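Local coordinates for protein endoglucanase (Bacillus akibai, PDB 1UWW) that hydrolyses internal beta-1,4-glucosidic linkages in cellulose and related beta-glucans, the present chain being its family 28 carbohydrate-binding module, specific for non-crystalline cellulose, at residues Asp87-Asp92 / Asp184-Glu189; Phe91-Asp96 / Tyr145-Asn150; Met105-Val110 / Lys124-Asn129. One frame throughout, in Å; residues are numbered along the deposited sequence.

Contact 1 of 3, residues Asp87-Asp92 / Asp184-Glu189; sequences DYVTFD and DNVRFE. With CA (calcium ion), chain E; CA (calcium ion), chain C.
A classic beta bulge, in which D87 and Y88 both face E189, stands at one end of the antiparallel pairing of 87-92 with 184-189. E189 O takes two amides at once, D87 N at 2.9 Å and Y88 N at 3.1 Å. Farther along, T90 and R187 exchange both of their backbone bonds, as do D92 and D184. Between these pairs the register slips by one residue in a second bulge, where N185 and V186 together also face S20 on the strand's other side as a G1 bulge.

The side chains of T90, E189, D92 and D184 lie on the polar face. E189 leaves its backbone with CG between N and the carbonyl carbon (chi1 67°), then runs extended across T90. There T90 OG1 donates to E189 OE1 at 2.8 Å, reaching it from above the carboxylate plane. A water donates both to this hydroxyl and to N185 O. N185 ND2 grips D92 OD2 at 2.8 Å in a nearly straight bond of 169°, although the amide and carboxylate planes stand almost perpendicular. Together with the bond from H144 to D92 OD1 and the metal, this holds the carboxylate; D92 OD1 binds a calcium ion at 2.3 Å, with E146 as a further ligand. D184 chelates another calcium through both oxygens, joined by V21, E23, S50 and N51.

On the apolar face V89 CG2 packs 3.6 Å from F188 CE1, while L109 and F111 of the opposing sheet close over these side chains. These are two inner strands of the module's beta-sandwich, with a classic bulge at one end and two calcium sites on their outward side.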
loop_
_atom_site.group_PDB
_atom_site.type_symbol
_atom_site.label_atom_id
_atom_site.label_comp_id
_atom_site.label_asym_id
_atom_site.label_seq_id
_atom_site.Cartn_x
_atom_site.Cartn_y
_atom_site.Cartn_z
ATOM N N ASP A 87 18.622 -2.294 3.609
ATOM C CA ASP A 87 17.408 -1.746 4.167
ATOM C C ASP A 87 16.321 -1.461 3.148
ATOM O O ASP A 87 15.167 -1.358 3.532
ATOM C CB ASP A 87 17.713 -0.477 4.969
ATOM C CG ASP A 87 18.719 -0.726 6.050
ATOM O OD1 ASP A 87 18.638 -1.762 6.757
ATOM O OD2 ASP A 87 19.697 0.032 6.222
ATOM N N TYR A 88 16.699 -1.356 1.875
ATOM C CA TYR A 88 15.776 -0.962 0.803
ATOM C C TYR A 88 15.986 -1.796 -0.419
ATOM O O TYR A 88 17.067 -2.317 -0.662
ATOM C CB TYR A 88 15.971 0.511 0.370
ATOM C CG TYR A 88 15.845 1.503 1.490
ATOM C CD1 TYR A 88 14.598 1.995 1.880
ATOM C CD2 TYR A 88 16.964 1.912 2.197
ATOM C CE1 TYR A 88 14.483 2.886 2.944
ATOM C CE2 TYR A 88 16.850 2.805 3.263
ATOM C CZ TYR A 88 15.617 3.274 3.622
ATOM O OH TYR A 88 15.523 4.159 4.677
ATOM N N VAL A 89 14.916 -1.947 -1.211
ATOM C CA VAL A 89 15.006 -2.247 -2.629
ATOM C C VAL A 89 14.729 -0.937 -3.336
ATOM O O VAL A 89 13.778 -0.217 -3.028
ATOM C CB VAL A 89 14.007 -3.331 -3.039
ATOM C CG1 VAL A 89 13.879 -3.466 -4.570
ATOM C CG2 VAL A 89 14.450 -4.675 -2.453
ATOM N N THR A 90 15.630 -0.583 -4.236
ATOM C CA THR A 90 15.486 0.607 -5.071
ATOM C C THR A 90 15.530 0.273 -6.547
ATOM O O THR A 90 16.140 -0.694 -6.973
ATOM C CB THR A 90 16.586 1.626 -4.759
ATOM O OG1 THR A 90 17.874 1.115 -5.129
ATOM C CG2 THR A 90 16.659 1.902 -3.260
ATOM N N PHE A 91 14.837 1.080 -7.324
ATOM C CA PHE A 91 14.975 1.076 -8.762
ATOM C C PHE A 91 14.572 2.437 -9.324
ATOM O O PHE A 91 13.828 3.183 -8.703
ATOM C CB PHE A 91 14.196 -0.077 -9.458
ATOM C CG PHE A 91 12.711 -0.136 -9.187
ATOM C CD1 PHE A 91 12.218 -0.788 -8.050
ATOM C CD2 PHE A 91 11.804 0.348 -10.120
ATOM C CE1 PHE A 91 10.834 -0.913 -7.845
ATOM C CE2 PHE A 91 10.446 0.223 -9.917
ATOM C CZ PHE A 91 9.980 -0.389 -8.762
ATOM N N ASP A 92 15.103 2.724 -10.508
ATOM C CA ASP A 92 14.617 3.854 -11.306
ATOM C C ASP A 92 13.393 3.418 -12.092
ATOM O O ASP A 92 13.406 2.381 -12.740
ATOM C CB ASP A 92 15.707 4.341 -12.271
ATOM C CG ASP A 92 16.888 4.878 -11.550
ATOM O OD1 ASP A 92 16.754 5.829 -10.744
ATOM O OD2 ASP A 92 18.015 4.343 -11.688
ATOM N N ASP A 184 14.896 0.375 -14.239
ATOM C CA ASP A 184 16.355 0.231 -14.319
ATOM C C ASP A 184 16.981 0.160 -12.922
ATOM O O ASP A 184 16.438 0.663 -11.955
ATOM C CB ASP A 184 16.971 1.375 -15.124
ATOM C CG ASP A 184 18.326 1.040 -15.739
ATOM O OD1 ASP A 184 18.846 -0.099 -15.636
ATOM O OD2 ASP A 184 18.883 1.940 -16.428
ATOM N N ASN A 185 18.142 -0.472 -12.848
ATOM C CA ASN A 185 18.982 -0.443 -11.642
ATOM C C ASN A 185 18.281 -1.026 -10.413
ATOM O O ASN A 185 18.305 -0.446 -9.338
ATOM C CB ASN A 185 19.537 0.955 -11.371
ATOM C CG ASN A 185 20.280 1.500 -12.538
ATOM O OD1 ASN A 185 21.182 0.842 -13.055
ATOM N ND2 ASN A 185 19.892 2.680 -12.998
ATOM N N VAL A 186 17.652 -2.185 -10.585
ATOM C CA VAL A 186 16.974 -2.828 -9.462
ATOM C C VAL A 186 18.024 -3.418 -8.540
ATOM O O VAL A 186 18.847 -4.184 -8.972
ATOM C CB VAL A 186 15.974 -3.943 -9.889
ATOM C CG1 VAL A 186 15.151 -4.391 -8.672
ATOM C CG2 VAL A 186 15.081 -3.512 -11.029
ATOM N N ARG A 187 17.988 -3.048 -7.274
ATOM C CA ARG A 187 18.964 -3.563 -6.298
ATOM C C ARG A 187 18.500 -3.439 -4.864
ATOM O O ARG A 187 17.623 -2.661 -4.555
ATOM C CB ARG A 187 20.263 -2.806 -6.436
ATOM C CG ARG A 187 20.167 -1.348 -6.202
ATOM C CD ARG A 187 21.528 -0.694 -6.193
ATOM N NE ARG A 187 22.258 -1.101 -4.992
ATOM C CZ ARG A 187 23.574 -0.968 -4.794
ATOM N NH1 ARG A 187 24.350 -0.426 -5.724
ATOM N NH2 ARG A 187 24.114 -1.373 -3.647
ATOM N N PHE A 188 19.127 -4.210 -3.981
ATOM C CA PHE A 188 19.090 -3.915 -2.563
ATOM C C PHE A 188 20.136 -2.853 -2.241
ATOM O O PHE A 188 21.207 -2.843 -2.833
ATOM C CB PHE A 188 19.445 -5.170 -1.745
ATOM C CG PHE A 188 18.383 -6.228 -1.694
ATOM C CD1 PHE A 188 17.354 -6.165 -0.778
ATOM C CD2 PHE A 188 18.442 -7.312 -2.519
ATOM C CE1 PHE A 188 16.400 -7.162 -0.715
ATOM C CE2 PHE A 188 17.482 -8.301 -2.456
ATOM C CZ PHE A 188 16.456 -8.212 -1.562
ATOM N N GLU A 189 19.843 -1.970 -1.302
ATOM C CA GLU A 189 20.849 -1.030 -0.822
ATOM C C GLU A 189 20.692 -0.700 0.645
ATOM O O GLU A 189 19.657 -0.945 1.242
ATOM C CB GLU A 189 20.960 0.211 -1.712
ATOM C CG GLU A 189 19.800 1.138 -1.752
ATOM C CD GLU A 189 20.109 2.370 -2.614
ATOM O OE1 GLU A 189 20.050 2.301 -3.881
ATOM O OE2 GLU A 189 20.451 3.419 -2.008
HETATM CA CA CA E . 18.432 6.066 -9.216
HETATM CA CA CA C . 20.510 0.378 -17.395
HETATM O O HOH W 1 18.647 1.728 -7.845
HETATM O O HOH W 2 20.339 4.926 -10.337
HETATM O O HOH W 3 22.050 0.774 -15.663
HETATM O O HOH W 4 18.760 7.640 -10.207
HETATM O O HOH W 5 20.373 7.269 -8.108
HETATM O O HOH W 6 17.523 4.060 -8.091
#

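Contact 2 of 3, residues Phe91-Asp96 / Tyr145-Asn150; sequences FDFYLD and YEVKIN. With CA (calcium ion), chain E; CA (calcium ion), chain D.
F91 pairs with V147, and F93 with Y145, through four backbone hydrogen bonds that make two antiparallel hydrogen-bonded pairs. The pair at F93 is nearly straight, Y145 N lying 2.8 Å from F93 O, whereas V147 N reaches F91 O along a bent path of 136°.

Metal binding supplies the second kind of interaction. D92 and E146 lie side by side on one face, and their oxygens come within 3.1 Å (OD1 to OE1) because one calcium ion holds both. E146 bends at chi2 (-76°) to bring its carboxylate back to the metal, which it chelates through OE1 at 2.6 Å and OE2 at 2.7 Å. H144 donates to D92 OD1 as well, so this ligand atom has a hydrogen-bond partner besides the metal.

Apolar packing occupies the opposite face. V147 sits squarely over the F91 ring, its CB 3.9 Å from the centroid in a CH-pi contact, while its CG2 leans on F93 CB at 3.7 Å. Strand 88-97 is flanked by 142-150 here and by 180-189 along its other edge; beneath it F93 meets M105, I107, I128 and F170 of the facing sheet.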
loop_
_atom_site.group_PDB
_atom_site.type_symbol
_atom_site.label_atom_id
_atom_site.label_comp_id
_atom_site.label_asym_id
_atom_site.label_seq_id
_atom_site.Cartn_x
_atom_site.Cartn_y
_atom_site.Cartn_z
ATOM N N PHE A 91 14.837 1.080 -7.324
ATOM C CA PHE A 91 14.975 1.076 -8.762
ATOM C C PHE A 91 14.572 2.437 -9.324
ATOM O O PHE A 91 13.828 3.183 -8.703
ATOM C CB PHE A 91 14.196 -0.077 -9.458
ATOM C CG PHE A 91 12.711 -0.136 -9.187
ATOM C CD1 PHE A 91 12.218 -0.788 -8.050
ATOM C CD2 PHE A 91 11.804 0.348 -10.120
ATOM C CE1 PHE A 91 10.834 -0.913 -7.845
ATOM C CE2 PHE A 91 10.446 0.223 -9.917
ATOM C CZ PHE A 91 9.980 -0.389 -8.762
ATOM N N ASP A 92 15.103 2.724 -10.508
ATOM C CA ASP A 92 14.617 3.854 -11.306
ATOM C C ASP A 92 13.393 3.418 -12.092
ATOM O O ASP A 92 13.406 2.381 -12.740
ATOM C CB ASP A 92 15.707 4.341 -12.271
ATOM C CG ASP A 92 16.888 4.878 -11.550
ATOM O OD1 ASP A 92 16.754 5.829 -10.744
ATOM O OD2 ASP A 92 18.015 4.343 -11.688
ATOM N N PHE A 93 12.330 4.182 -11.976
ATOM C CA PHE A 93 11.081 3.890 -12.673
ATOM C C PHE A 93 10.740 5.090 -13.509
ATOM O O PHE A 93 10.728 6.203 -13.020
ATOM C CB PHE A 93 9.964 3.636 -11.682
ATOM C CG PHE A 93 8.688 3.143 -12.317
ATOM C CD1 PHE A 93 8.659 2.070 -13.192
ATOM C CD2 PHE A 93 7.489 3.778 -12.033
ATOM C CE1 PHE A 93 7.439 1.641 -13.779
ATOM C CE2 PHE A 93 6.278 3.336 -12.605
ATOM C CZ PHE A 93 6.253 2.293 -13.470
ATOM N N TYR A 94 10.479 4.877 -14.783
ATOM C CA TYR A 94 10.159 5.971 -15.682
ATOM C C TYR A 94 8.835 5.693 -16.362
ATOM O O TYR A 94 8.501 4.545 -16.672
ATOM C CB TYR A 94 11.205 6.146 -16.771
ATOM C CG TYR A 94 12.641 6.240 -16.299
ATOM C CD1 TYR A 94 13.399 5.110 -16.090
ATOM C CD2 TYR A 94 13.238 7.460 -16.104
ATOM C CE1 TYR A 94 14.713 5.199 -15.678
ATOM C CE2 TYR A 94 14.558 7.564 -15.693
ATOM C CZ TYR A 94 15.269 6.429 -15.507
ATOM O OH TYR A 94 16.604 6.487 -15.121
ATOM N N LEU A 95 8.091 6.753 -16.581
ATOM C CA LEU A 95 6.860 6.690 -17.350
ATOM C C LEU A 95 6.938 7.670 -18.502
ATOM O O LEU A 95 7.302 8.829 -18.327
ATOM C CB LEU A 95 5.648 6.997 -16.485
ATOM C CG LEU A 95 5.538 6.158 -15.212
ATOM C CD1 LEU A 95 6.115 6.915 -14.055
ATOM C CD2 LEU A 95 4.116 5.748 -14.925
ATOM N N ASP A 96 6.534 7.198 -19.675
ATOM C CA ASP A 96 6.263 8.067 -20.807
ATOM C C ASP A 96 4.808 7.849 -21.201
ATOM O O ASP A 96 4.491 6.970 -22.016
ATOM C CB ASP A 96 7.183 7.777 -21.974
ATOM C CG ASP A 96 7.044 8.807 -23.101
ATOM O OD1 ASP A 96 6.075 9.620 -23.084
ATOM O OD2 ASP A 96 7.888 8.896 -24.028
ATOM N N TYR A 145 11.051 8.534 -11.460
ATOM C CA TYR A 145 10.826 8.306 -10.037
ATOM C C TYR A 145 11.924 7.411 -9.479
ATOM O O TYR A 145 12.310 6.422 -10.074
ATOM C CB TYR A 145 9.467 7.634 -9.810
ATOM C CG TYR A 145 8.341 8.479 -10.272
ATOM C CD1 TYR A 145 7.921 8.433 -11.603
ATOM C CD2 TYR A 145 7.742 9.409 -9.428
ATOM C CE1 TYR A 145 6.916 9.246 -12.076
ATOM C CE2 TYR A 145 6.726 10.251 -9.918
ATOM C CZ TYR A 145 6.344 10.151 -11.215
ATOM O OH TYR A 145 5.332 10.974 -11.664
ATOM N N GLU A 146 12.428 7.786 -8.322
ATOM C CA GLU A 146 13.384 6.997 -7.558
ATOM C C GLU A 146 12.620 6.133 -6.582
ATOM O O GLU A 146 12.304 6.567 -5.468
ATOM C CB GLU A 146 14.291 7.962 -6.804
ATOM C CG GLU A 146 15.195 8.756 -7.709
ATOM C CD GLU A 146 16.332 7.913 -8.200
ATOM O OE1 GLU A 146 16.410 6.730 -7.778
ATOM O OE2 GLU A 146 17.160 8.421 -8.987
ATOM N N VAL A 147 12.244 4.942 -6.998
ATOM C CA VAL A 147 11.450 4.069 -6.154
ATOM C C VAL A 147 12.361 3.483 -5.072
ATOM O O VAL A 147 13.423 2.988 -5.370
ATOM C CB VAL A 147 10.751 2.999 -6.972
ATOM C CG1 VAL A 147 9.945 2.048 -6.080
ATOM C CG2 VAL A 147 9.863 3.680 -8.022
ATOM N N LYS A 148 11.964 3.650 -3.817
ATOM C CA LYS A 148 12.765 3.184 -2.680
ATOM C C LYS A 148 11.790 2.572 -1.687
ATOM O O LYS A 148 10.936 3.272 -1.178
ATOM C CB LYS A 148 13.541 4.359 -2.064
ATOM C CG LYS A 148 14.430 4.053 -0.903
ATOM C CD LYS A 148 15.283 5.288 -0.537
ATOM C CE LYS A 148 16.355 5.025 0.512
ATOM N NZ LYS A 148 17.542 5.915 0.319
ATOM N N ILE A 149 11.871 1.250 -1.523
ATOM C CA ILE A 149 10.917 0.511 -0.693
ATOM C C ILE A 149 11.680 -0.153 0.455
ATOM O O ILE A 149 12.628 -0.884 0.236
ATOM C CB ILE A 149 10.140 -0.538 -1.523
ATOM C CG1 ILE A 149 9.311 0.174 -2.630
ATOM C CG2 ILE A 149 9.228 -1.362 -0.644
ATOM C CD1 ILE A 149 8.784 -0.721 -3.695
ATOM N N ASN A 150 11.247 0.134 1.682
ATOM C CA ASN A 150 11.913 -0.334 2.880
ATOM C C ASN A 150 11.609 -1.810 3.114
ATOM O O ASN A 150 10.457 -2.213 3.256
ATOM C CB ASN A 150 11.468 0.506 4.073
ATOM C CG ASN A 150 12.272 0.226 5.332
ATOM O OD1 ASN A 150 12.480 -0.923 5.710
ATOM N ND2 ASN A 150 12.749 1.295 5.979
HETATM CA CA CA E . 18.432 6.066 -9.216
HETATM CA CA CA D . 4.363 11.061 -23.951
HETATM O O HOH W 7 2.645 12.835 -23.431
HETATM O O HOH W 8 5.045 12.142 -21.925
HETATM O O HOH W 9 6.075 12.136 -25.216
HETATM O O HOH W 4 18.760 7.640 -10.207
HETATM O O HOH W 5 20.373 7.269 -8.108
#

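Contact 3 of 3, residues Met105-Val110 / Lys124-Asn129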
loop_
_atom_site.group_PDB
_atom_site.type_symbol
_atom_site.label_atom_id
_atom_site.label_comp_id
_atom_site.label_asym_id
_atom_site.label_seq_id
_atom_site.Cartn_x
_atom_site.Cartn_y
_atom_site.Cartn_z
HETATM N N MSE A 105 -0.917 5.252 -9.141
HETATM C CA MSE A 105 -0.410 3.893 -9.302
HETATM C C MSE A 105 0.279 3.520 -7.986
HETATM O O MSE A 105 1.108 4.306 -7.521
HETATM C CB MSE A 105 0.610 3.863 -10.425
HETATM C CG MSE A 105 1.279 2.510 -10.657
HETATM SE SE MSE A 105 2.668 2.554 -12.024
HETATM C CE MSE A 105 1.595 2.425 -13.232
ATOM N N ASN A 106 -0.033 2.347 -7.432
ATOM C CA ASN A 106 0.559 1.826 -6.209
ATOM C C ASN A 106 1.526 0.722 -6.563
ATOM O O ASN A 106 1.109 -0.303 -7.144
ATOM C CB ASN A 106 -0.509 1.263 -5.265
ATOM C CG ASN A 106 -1.261 2.328 -4.478
ATOM O OD1 ASN A 106 -2.323 2.028 -3.870
ATOM N ND2 ASN A 106 -0.741 3.519 -4.443
ATOM N N ILE A 107 2.783 0.883 -6.173
ATOM C CA ILE A 107 3.820 -0.118 -6.397
ATOM C C ILE A 107 4.057 -0.890 -5.092
ATOM O O ILE A 107 4.348 -0.276 -4.045
ATOM C CB ILE A 107 5.124 0.553 -6.889
ATOM C CG1 ILE A 107 4.840 1.301 -8.197
ATOM C CG2 ILE A 107 6.198 -0.493 -7.070
ATOM C CD1 ILE A 107 6.027 2.025 -8.735
ATOM N N ASN A 108 3.916 -2.215 -5.131
ATOM C CA ASN A 108 4.170 -3.077 -3.992
ATOM C C ASN A 108 5.222 -4.103 -4.297
ATOM O O ASN A 108 5.465 -4.476 -5.431
ATOM C CB ASN A 108 2.879 -3.782 -3.557
ATOM C CG ASN A 108 1.909 -2.846 -2.823
ATOM O OD1 ASN A 108 0.905 -2.463 -3.385
ATOM N ND2 ASN A 108 2.287 -2.403 -1.601
ATOM N N LEU A 109 5.907 -4.525 -3.248
ATOM C CA LEU A 109 7.023 -5.451 -3.346
ATOM C C LEU A 109 6.730 -6.657 -2.466
ATOM O O LEU A 109 6.442 -6.513 -1.276
ATOM C CB LEU A 109 8.277 -4.741 -2.867
ATOM C CG LEU A 109 9.569 -5.538 -2.779
ATOM C CD1 LEU A 109 10.051 -5.969 -4.133
ATOM C CD2 LEU A 109 10.681 -4.701 -2.090
ATOM N N VAL A 110 6.841 -7.839 -3.048
ATOM C CA VAL A 110 6.515 -9.108 -2.412
ATOM C C VAL A 110 7.669 -10.068 -2.620
ATOM O O VAL A 110 8.321 -10.065 -3.669
ATOM C CB VAL A 110 5.218 -9.718 -2.996
ATOM C CG1 VAL A 110 4.923 -11.113 -2.425
ATOM C CG2 VAL A 110 4.063 -8.775 -2.763
ATOM N N LYS A 124 5.154 -0.780 3.354
ATOM C CA LYS A 124 4.819 0.533 2.810
ATOM C C LYS A 124 4.708 0.523 1.287
ATOM O O LYS A 124 5.648 0.194 0.586
ATOM C CB LYS A 124 5.843 1.572 3.251
ATOM C CG LYS A 124 5.886 1.727 4.753
ATOM C CD LYS A 124 7.264 2.142 5.260
ATOM C CE LYS A 124 7.702 1.292 6.433
ATOM N NZ LYS A 124 8.758 0.324 6.092
ATOM N N THR A 125 3.542 0.894 0.792
ATOM C CA THR A 125 3.315 1.079 -0.627
ATOM C C THR A 125 4.006 2.342 -1.156
ATOM O O THR A 125 4.005 3.358 -0.452
ATOM C CB THR A 125 1.821 1.198 -0.770
ATOM O OG1 THR A 125 1.221 0.001 -0.249
ATOM C CG2 THR A 125 1.406 1.297 -2.235
ATOM N N TYR A 126 4.600 2.283 -2.352
ATOM C CA TYR A 126 5.152 3.441 -3.050
ATOM C C TYR A 126 4.115 3.913 -4.062
ATOM O O TYR A 126 3.761 3.188 -4.983
ATOM C CB TYR A 126 6.474 3.101 -3.772
ATOM C CG TYR A 126 7.146 4.312 -4.368
ATOM C CD1 TYR A 126 6.751 4.809 -5.599
ATOM C CD2 TYR A 126 8.115 5.015 -3.649
ATOM C CE1 TYR A 126 7.322 5.931 -6.138
ATOM C CE2 TYR A 126 8.700 6.162 -4.174
ATOM C CZ TYR A 126 8.291 6.609 -5.446
ATOM O OH TYR A 126 8.826 7.738 -6.028
ATOM N N THR A 127 3.667 5.143 -3.948
ATOM C CA THR A 127 2.543 5.636 -4.722
ATOM C C THR A 127 2.989 6.778 -5.640
ATOM O O THR A 127 3.667 7.725 -5.189
ATOM C CB THR A 127 1.418 6.081 -3.768
ATOM O OG1 THR A 127 0.979 4.966 -2.994
ATOM C CG2 THR A 127 0.196 6.605 -4.538
ATOM N N ILE A 128 2.610 6.682 -6.910
ATOM C CA ILE A 128 2.805 7.732 -7.894
ATOM C C ILE A 128 1.461 8.361 -8.193
ATOM O O ILE A 128 0.523 7.665 -8.570
ATOM C CB ILE A 128 3.375 7.121 -9.181
ATOM C CG1 ILE A 128 4.792 6.620 -8.891
ATOM C CG2 ILE A 128 3.383 8.147 -10.309
ATOM C CD1 ILE A 128 5.439 5.941 -9.998
ATOM N N ASN A 129 1.371 9.666 -8.038
ATOM C CA ASN A 129 0.116 10.397 -8.186
ATOM C C ASN A 129 0.106 11.096 -9.549
ATOM O O ASN A 129 0.890 12.019 -9.797
ATOM C CB ASN A 129 -0.012 11.397 -7.037
ATOM C CG ASN A 129 -1.382 11.996 -6.936
ATOM O OD1 ASN A 129 -2.082 12.141 -7.943
ATOM N ND2 ASN A 129 -1.785 12.343 -5.724
HETATM O O HOH W 10 5.943 -1.052 -1.735
#
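The hydroxyl of T125 receives a hydrogen bond from N108 ND2 at 3.0 Å, the donor's N-H pointing along a fairly straight line of 159°. T125 directs its other branch differently: CG2, anti to the backbone N, presses on N106 CB at 3.6 Å. N106 in turn lies alongside T127, with its ND2 close to T127 OG1 but poorly angled for a hydrogen bond; both groups find their stronger partners across the assembly, N106 OD1 meeting T127 of the second subunit and T127 OG1 meeting N106 of the second subunit. T125 OG1 likewise bonds to T125 of the second subunit.

The other face is largely apolar, with M105, I107, Y126 and I128 on it. I107 CD1 and I128 CD1 approach to 4.2 Å, and M105, a selenomethionine here, and I107 rest on F93 of the facing sheet, as does I128.

Backbone pairing positions both faces. M105 with I128 and I107 with Y126 form antiparallel hydrogen-bonded pairs, I107 N lying 2.8 Å from Y126 O. Beyond Y126 the ladder gives way to a water, which donates to I107 O at 2.9 Å and to K124 O at 2.7 Å, bridging the two strands where the backbone ladder ends. On the far side of 105-110, strand 165-173 bonds to N106 through A171 and to N108 through I169.

The hairpin is thus chemically two-sided: M105, I107 and I128 face the interior of the sandwich, whereas N106, T125 and T127 bond to the second subunit, through amide and hydroxyl groups whose pairing is reciprocal between the two copies.

In the fold
Contacts 1 and 2 lie in one sheet, their centres about 9 Å apart, with strand 88-97 bonded along one edge to 180-189 and along the other to 142-150; they share F91, D92 and a calcium ion. Contact 3 belongs to the second sheet, about 14 Å from contact 1 and 10 Å from contact 2 between centres. Along the chain, 88-97 is followed directly by the hairpin of contact 3, then by 142-150 and finally 180-189, so both closures of the first sheet span that hairpin. V89 on L109 and F93 on I128 join the two sheets, making one beta-sandwich core for the carbohydrate-binding module.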